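Long-range contact in uric acid degradation bifunctional protein PucL (Bacillus subtilis, PDB 6A4M), which probably catalyses the oxidation of urate to 5-hydroxyisourate and the later decarboxylation of OHCU, two steps of uric acid breakdown: residues L96-L107 against L144-I153. Sequence-based numbering, arbitrary orientation.
Sequences LDTYSHMDTITL and LKAERSGNTI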
ATOM      1  N   LEU A  96     -23.148  -6.633   4.919  1.00 36.55           N
ATOM      2  CA  LEU A  96     -23.818  -7.909   4.654  1.00 37.74           C
ATOM      3  C   LEU A  96     -24.774  -8.319   5.783  1.00 38.64           C
ATOM      4  O   LEU A  96     -25.852  -8.848   5.512  1.00 39.26           O
ATOM      5  CB  LEU A  96     -22.788  -9.016   4.399  1.00 37.72           C
ATOM      6  CG  LEU A  96     -21.950  -8.853   3.123  1.00 38.06           C
ATOM      7  CD1 LEU A  96     -20.720  -9.749   3.160  1.00 38.11           C
ATOM      8  CD2 LEU A  96     -22.777  -9.134   1.874  1.00 38.37           C
ATOM      9  N   ASP A  97     -24.387  -8.060   7.033  1.00 39.09           N
ATOM     10  CA  ASP A  97     -25.224  -8.396   8.191  1.00 39.36           C
ATOM     11  C   ASP A  97     -26.464  -7.507   8.371  1.00 40.43           C
ATOM     12  O   ASP A  97     -27.445  -7.961   8.962  1.00 40.05           O
ATOM     13  CB  ASP A  97     -24.397  -8.387   9.487  1.00 39.56           C
ATOM     14  CG  ASP A  97     -23.428  -9.563   9.586  1.00 39.63           C
ATOM     15  OD1 ASP A  97     -23.596 -10.569   8.865  1.00 40.14           O
ATOM     16  OD2 ASP A  97     -22.494  -9.485  10.411  1.00 39.85           O
ATOM     17  N   THR A  98     -26.428  -6.264   7.879  1.00 41.94           N
ATOM     18  CA  THR A  98     -27.562  -5.325   8.043  1.00 43.44           C
ATOM     19  C   THR A  98     -28.419  -5.071   6.786  1.00 44.79           C
ATOM     20  O   THR A  98     -29.490  -4.473   6.897  1.00 43.20           O
ATOM     21  CB  THR A  98     -27.099  -3.970   8.626  1.00 43.18           C
ATOM     22  OG1 THR A  98     -26.182  -3.330   7.730  1.00 43.61           O
ATOM     23  CG2 THR A  98     -26.435  -4.172   9.985  1.00 43.06           C
ATOM     24  N   TYR A  99     -27.957  -5.516   5.614  1.00 47.78           N
ATOM     25  CA  TYR A  99     -28.721  -5.424   4.361  1.00 50.47           C
ATOM     26  C   TYR A  99     -28.917  -6.832   3.784  1.00 52.34           C
ATOM     27  O   TYR A  99     -27.959  -7.452   3.312  1.00 52.71           O
ATOM     28  CB  TYR A  99     -27.986  -4.543   3.349  1.00 52.18           C
ATOM     29  CG  TYR A  99     -27.887  -3.080   3.736  1.00 54.25           C
ATOM     30  CD1 TYR A  99     -26.877  -2.625   4.590  1.00 55.12           C
ATOM     31  CD2 TYR A  99     -28.794  -2.140   3.236  1.00 56.43           C
ATOM     32  CE1 TYR A  99     -26.780  -1.284   4.942  1.00 56.16           C
ATOM     33  CE2 TYR A  99     -28.705  -0.796   3.583  1.00 57.77           C
ATOM     34  CZ  TYR A  99     -27.695  -0.372   4.435  1.00 58.01           C
ATOM     35  OH  TYR A  99     -27.600   0.957   4.782  1.00 59.74           O
ATOM     36  N   SER A 100     -30.156  -7.325   3.815  1.00 53.78           N
ATOM     37  CA  SER A 100     -30.456  -8.725   3.471  1.00 54.38           C
ATOM     38  C   SER A 100     -30.360  -9.055   1.982  1.00 54.88           C
ATOM     39  O   SER A 100     -29.868 -10.126   1.616  1.00 54.07           O
ATOM     40  CB  SER A 100     -31.846  -9.110   3.982  1.00 54.50           C
ATOM     41  OG  SER A 100     -32.839  -8.220   3.503  1.00 54.25           O
ATOM     42  N   HIS A 101     -30.837  -8.143   1.134  1.00 55.99           N
ATOM     43  CA  HIS A 101     -30.866  -8.364  -0.322  1.00 56.47           C
ATOM     44  C   HIS A 101     -29.487  -8.303  -0.986  1.00 56.33           C
ATOM     45  O   HIS A 101     -29.308  -8.824  -2.087  1.00 57.73           O
ATOM     46  CB  HIS A 101     -31.824  -7.378  -0.994  1.00 56.67           C
ATOM     47  CG  HIS A 101     -33.250  -7.551  -0.568  1.00 57.39           C
ATOM     48  ND1 HIS A 101     -33.911  -6.630   0.215  1.00 57.57           N
ATOM     49  CD2 HIS A 101     -34.129  -8.556  -0.794  1.00 57.40           C
ATOM     50  CE1 HIS A 101     -35.142  -7.053   0.442  1.00 58.05           C
ATOM     51  NE2 HIS A 101     -35.300  -8.219  -0.160  1.00 58.16           N
ATOM     52  N   MET A 102     -28.528  -7.665  -0.318  1.00 56.09           N
ATOM     53  CA  MET A 102     -27.138  -7.619  -0.767  1.00 55.92           C
ATOM     54  C   MET A 102     -26.482  -8.997  -0.657  1.00 54.94           C
ATOM     55  O   MET A 102     -26.468  -9.591   0.421  1.00 54.41           O
ATOM     56  CB  MET A 102     -26.363  -6.614   0.088  1.00 56.56           C
ATOM     57  CG  MET A 102     -24.921  -6.381  -0.325  1.00 57.18           C
ATOM     58  SD  MET A 102     -24.020  -5.449   0.923  1.00 57.53           S
ATOM     59  CE  MET A 102     -25.005  -3.953   1.011  1.00 55.78           C
ATOM     60  N   ASP A 103     -25.939  -9.484  -1.773  1.00 54.21           N
ATOM     61  CA  ASP A 103     -25.234 -10.774  -1.832  1.00 54.15           C
ATOM     62  C   ASP A 103     -23.708 -10.632  -1.942  1.00 51.57           C
ATOM     63  O   ASP A 103     -22.972 -11.423  -1.350  1.00 52.11           O
ATOM     64  CB  ASP A 103     -25.759 -11.608  -3.011  1.00 55.56           C
ATOM     65  CG  ASP A 103     -27.255 -11.901  -2.909  1.00 56.92           C
ATOM     66  OD1 ASP A 103     -27.770 -12.067  -1.781  1.00 58.46           O
ATOM     67  OD2 ASP A 103     -27.920 -11.966  -3.963  1.00 58.05           O
ATOM     68  N   THR A 104     -23.245  -9.640  -2.704  1.00 49.05           N
ATOM     69  CA  THR A 104     -21.817  -9.398  -2.930  1.00 46.74           C
ATOM     70  C   THR A 104     -21.450  -7.966  -2.534  1.00 43.85           C
ATOM     71  O   THR A 104     -22.281  -7.056  -2.626  1.00 44.70           O
ATOM     72  CB  THR A 104     -21.457  -9.607  -4.417  1.00 47.53           C
ATOM     73  OG1 THR A 104     -22.045 -10.822  -4.889  1.00 48.40           O
ATOM     74  CG2 THR A 104     -19.944  -9.687  -4.616  1.00 49.46           C
ATOM     75  N   ILE A 105     -20.208  -7.780  -2.086  1.00 39.68           N
ATOM     76  CA  ILE A 105     -19.659  -6.447  -1.826  1.00 37.76           C
ATOM     77  C   ILE A 105     -18.161  -6.405  -2.152  1.00 36.30           C
ATOM     78  O   ILE A 105     -17.411  -7.296  -1.758  1.00 35.43           O
ATOM     79  CB  ILE A 105     -19.922  -5.971  -0.371  1.00 37.16           C
ATOM     80  CG1 ILE A 105     -19.439  -4.524  -0.178  1.00 37.31           C
ATOM     81  CG2 ILE A 105     -19.270  -6.892   0.654  1.00 36.78           C
ATOM     82  CD1 ILE A 105     -20.004  -3.847   1.054  1.00 37.48           C
ATOM     83  N   THR A 106     -17.751  -5.375  -2.892  1.00 35.09           N
ATOM     84  CA  THR A 106     -16.342  -5.110  -3.169  1.00 34.15           C
ATOM     85  C   THR A 106     -16.003  -3.746  -2.581  1.00 32.92           C
ATOM     86  O   THR A 106     -16.612  -2.742  -2.958  1.00 32.05           O
ATOM     87  CB  THR A 106     -16.039  -5.100  -4.683  1.00 34.17           C
ATOM     88  OG1 THR A 106     -16.605  -6.262  -5.298  1.00 34.28           O
ATOM     89  CG2 THR A 106     -14.534  -5.080  -4.938  1.00 33.95           C
ATOM     90  N   LEU A 107     -15.048  -3.725  -1.652  1.00 32.05           N
ATOM     91  CA  LEU A 107     -14.571  -2.490  -1.037  1.00 32.17           C
ATOM     92  C   LEU A 107     -13.126  -2.218  -1.434  1.00 32.19           C
ATOM     93  O   LEU A 107     -12.293  -3.123  -1.416  1.00 32.20           O
ATOM     94  CB  LEU A 107     -14.681  -2.577   0.481  1.00 32.31           C
ATOM     95  CG  LEU A 107     -16.095  -2.352   1.015  1.00 32.71           C
ATOM     96  CD1 LEU A 107     -16.279  -3.020   2.367  1.00 33.21           C
ATOM     97  CD2 LEU A 107     -16.416  -0.868   1.106  1.00 33.09           C
ATOM     98  N   LEU A 144     -10.972  -5.560  -0.792  1.00 34.71           N
ATOM     99  CA  LEU A 144     -11.617  -6.684  -0.126  1.00 35.82           C
ATOM    100  C   LEU A 144     -12.920  -7.007  -0.832  1.00 37.02           C
ATOM    101  O   LEU A 144     -13.753  -6.120  -1.025  1.00 36.04           O
ATOM    102  CB  LEU A 144     -11.904  -6.343   1.335  1.00 36.22           C
ATOM    103  CG  LEU A 144     -12.553  -7.437   2.191  1.00 36.16           C
ATOM    104  CD1 LEU A 144     -11.578  -8.573   2.451  1.00 36.57           C
ATOM    105  CD2 LEU A 144     -13.039  -6.856   3.501  1.00 36.32           C
ATOM    106  N   LYS A 145     -13.089  -8.276  -1.202  1.00 39.95           N
ATOM    107  CA  LYS A 145     -14.323  -8.758  -1.808  1.00 42.17           C
ATOM    108  C   LYS A 145     -14.904  -9.868  -0.932  1.00 44.15           C
ATOM    109  O   LYS A 145     -14.212 -10.844  -0.634  1.00 44.72           O
ATOM    110  CB  LYS A 145     -14.067  -9.262  -3.232  1.00 43.05           C
ATOM    111  CG  LYS A 145     -15.267  -9.070  -4.139  1.00 44.49           C
ATOM    112  CD  LYS A 145     -15.297  -9.994  -5.347  1.00 45.32           C
ATOM    113  CE  LYS A 145     -16.659  -9.927  -6.032  1.00 45.92           C
ATOM    114  NZ  LYS A 145     -16.613 -10.343  -7.460  1.00 46.02           N
ATOM    115  N   ALA A 146     -16.166  -9.711  -0.524  1.00 45.82           N
ATOM    116  CA  ALA A 146     -16.850 -10.672   0.346  1.00 47.29           C
ATOM    117  C   ALA A 146     -18.220 -11.054  -0.217  1.00 49.93           C
ATOM    118  O   ALA A 146     -18.925 -10.211  -0.777  1.00 47.54           O
ATOM    119  CB  ALA A 146     -16.996 -10.098   1.744  1.00 46.75           C
ATOM    120  N   GLU A 147     -18.585 -12.328  -0.053  1.00 55.40           N
ATOM    121  CA  GLU A 147     -19.843 -12.882  -0.574  1.00 59.48           C
ATOM    122  C   GLU A 147     -20.670 -13.550   0.520  1.00 62.53           C
ATOM    123  O   GLU A 147     -20.149 -13.915   1.576  1.00 61.90           O
ATOM    124  CB  GLU A 147     -19.559 -13.901  -1.684  1.00 60.71           C
ATOM    125  CG  GLU A 147     -19.330 -13.281  -3.054  1.00 62.25           C
ATOM    126  CD  GLU A 147     -18.968 -14.299  -4.127  1.00 63.74           C
ATOM    127  OE1 GLU A 147     -19.409 -15.469  -4.040  1.00 62.57           O
ATOM    128  OE2 GLU A 147     -18.240 -13.920  -5.072  1.00 65.02           O
ATOM    129  N   ARG A 148     -21.962 -13.703   0.240  1.00 67.83           N
ATOM    130  CA  ARG A 148     -22.885 -14.451   1.091  1.00 71.77           C
ATOM    131  C   ARG A 148     -22.983 -15.888   0.570  1.00 75.24           C
ATOM    132  O   ARG A 148     -23.441 -16.106  -0.555  1.00 76.76           O
ATOM    133  CB  ARG A 148     -24.265 -13.785   1.075  1.00 72.36           C
ATOM    134  CG  ARG A 148     -25.252 -14.339   2.091  1.00 72.35           C
ATOM    135  CD  ARG A 148     -26.650 -13.777   1.875  1.00 72.21           C
ATOM    136  NE  ARG A 148     -26.706 -12.318   1.998  1.00 71.45           N
ATOM    137  CZ  ARG A 148     -26.644 -11.630   3.142  1.00 70.09           C
ATOM    138  NH1 ARG A 148     -26.503 -12.243   4.319  1.00 69.69           N
ATOM    139  NH2 ARG A 148     -26.716 -10.300   3.111  1.00 68.95           N
ATOM    140  N   SER A 149     -22.540 -16.856   1.375  1.00 79.16           N
ATOM    141  CA  SER A 149     -22.629 -18.283   1.018  1.00 82.31           C
ATOM    142  C   SER A 149     -22.430 -19.187   2.252  1.00 83.47           C
ATOM    143  O   SER A 149     -21.305 -19.301   2.745  1.00 82.84           O
ATOM    144  CB  SER A 149     -21.602 -18.648  -0.064  1.00 82.72           C
ATOM    145  OG  SER A 149     -20.282 -18.660   0.450  1.00 82.90           O
ATOM    146  N   GLY A 150     -23.483 -19.808   2.789  1.00 84.05           N
ATOM    147  CA  GLY A 150     -24.894 -19.539   2.469  1.00 83.82           C
ATOM    148  C   GLY A 150     -25.652 -19.567   3.776  1.00 83.18           C
ATOM    149  O   GLY A 150     -26.619 -20.312   3.932  1.00 85.87           O
ATOM    150  N   ASN A 151     -25.229 -18.671   4.668  1.00 80.60           N
ATOM    151  CA  ASN A 151     -25.373 -18.754   6.138  1.00 80.01           C
ATOM    152  C   ASN A 151     -24.096 -18.228   6.829  1.00 78.46           C
ATOM    153  O   ASN A 151     -24.116 -17.924   8.025  1.00 79.07           O
ATOM    154  CB  ASN A 151     -25.666 -20.177   6.661  1.00 81.25           C
ATOM    155  CG  ASN A 151     -26.142 -20.182   8.100  1.00 81.26           C
ATOM    156  OD1 ASN A 151     -25.483 -20.719   8.990  1.00 80.84           O
ATOM    157  ND2 ASN A 151     -27.285 -19.564   8.334  1.00 79.36           N
ATOM    158  N   THR A 152     -22.986 -18.160   6.087  1.00 75.68           N
ATOM    159  CA  THR A 152     -21.756 -17.508   6.547  1.00 71.83           C
ATOM    160  C   THR A 152     -21.195 -16.577   5.461  1.00 68.49           C
ATOM    161  O   THR A 152     -21.506 -16.727   4.273  1.00 68.96           O
ATOM    162  CB  THR A 152     -20.690 -18.545   6.979  1.00 71.31           C
ATOM    163  OG1 THR A 152     -19.520 -17.871   7.458  1.00 70.97           O
ATOM    164  CG2 THR A 152     -20.303 -19.488   5.827  1.00 71.24           C
ATOM    165  N   ILE A 153     -20.373 -15.620   5.889  1.00 63.21           N
ATOM    166  CA  ILE A 153     -19.731 -14.658   4.991  1.00 59.92           C
ATOM    167  C   ILE A 153     -18.352 -15.199   4.597  1.00 57.95           C
ATOM    168  O   ILE A 153     -17.543 -15.534   5.465  1.00 57.29           O
ATOM    169  CB  ILE A 153     -19.615 -13.262   5.653  1.00 58.70           C
ATOM    170  CG1 ILE A 153     -21.015 -12.676   5.901  1.00 58.36           C
ATOM    171  CG2 ILE A 153     -18.794 -12.305   4.788  1.00 58.47           C
ATOM    172  CD1 ILE A 153     -21.067 -11.618   6.984  1.00 58.68           C
TER
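Arg148 reaches from the end of strand 139-148 into the loop that joins helix 84-98 to strand 104-121, where backbone carbonyls surround its guanidinium edge. Arg148 NE and Arg148 NH2 both donate side-on to Met102 O, NH2 the more closely at 2.8 Å. Arg148 NH2 also bonds Leu96 O (2.9 Å), at the last turn of the helix, so one guanidinium ties the end of the helix to the loop just before strand 104-121. Arg148 CG lies opposite its own backbone N (chi1 -171°), and a bend at chi3 (-60°) turns the guanidinium into this loop. Asp103 adds a long salt bridge, Asp103 OD1 to Arg148 NE 3.9 Å, its carboxylate nearly perpendicular to the guanidinium.

Backbone bonds continue from Arg148 N to Asp103 O, then pair Ile105 with Ala146 and Leu107 with Leu144 in both directions.

Between sheet and helix, Leu96 CD1 packs on Ile153 CG2 (3.6 Å) and Ala146 CB, and Ala146 CB also meets Ile105 CG2. On the other face, the extended Lys145 chain crosses Thr106 and Thr104, Lys145 CE 3.6 Å from Thr104 CG2.

This is antiparallel strand pairing beneath a helix, as in the tunnelling (T-fold) domains of urate oxidases, where helices pack on one face of an antiparallel sheet.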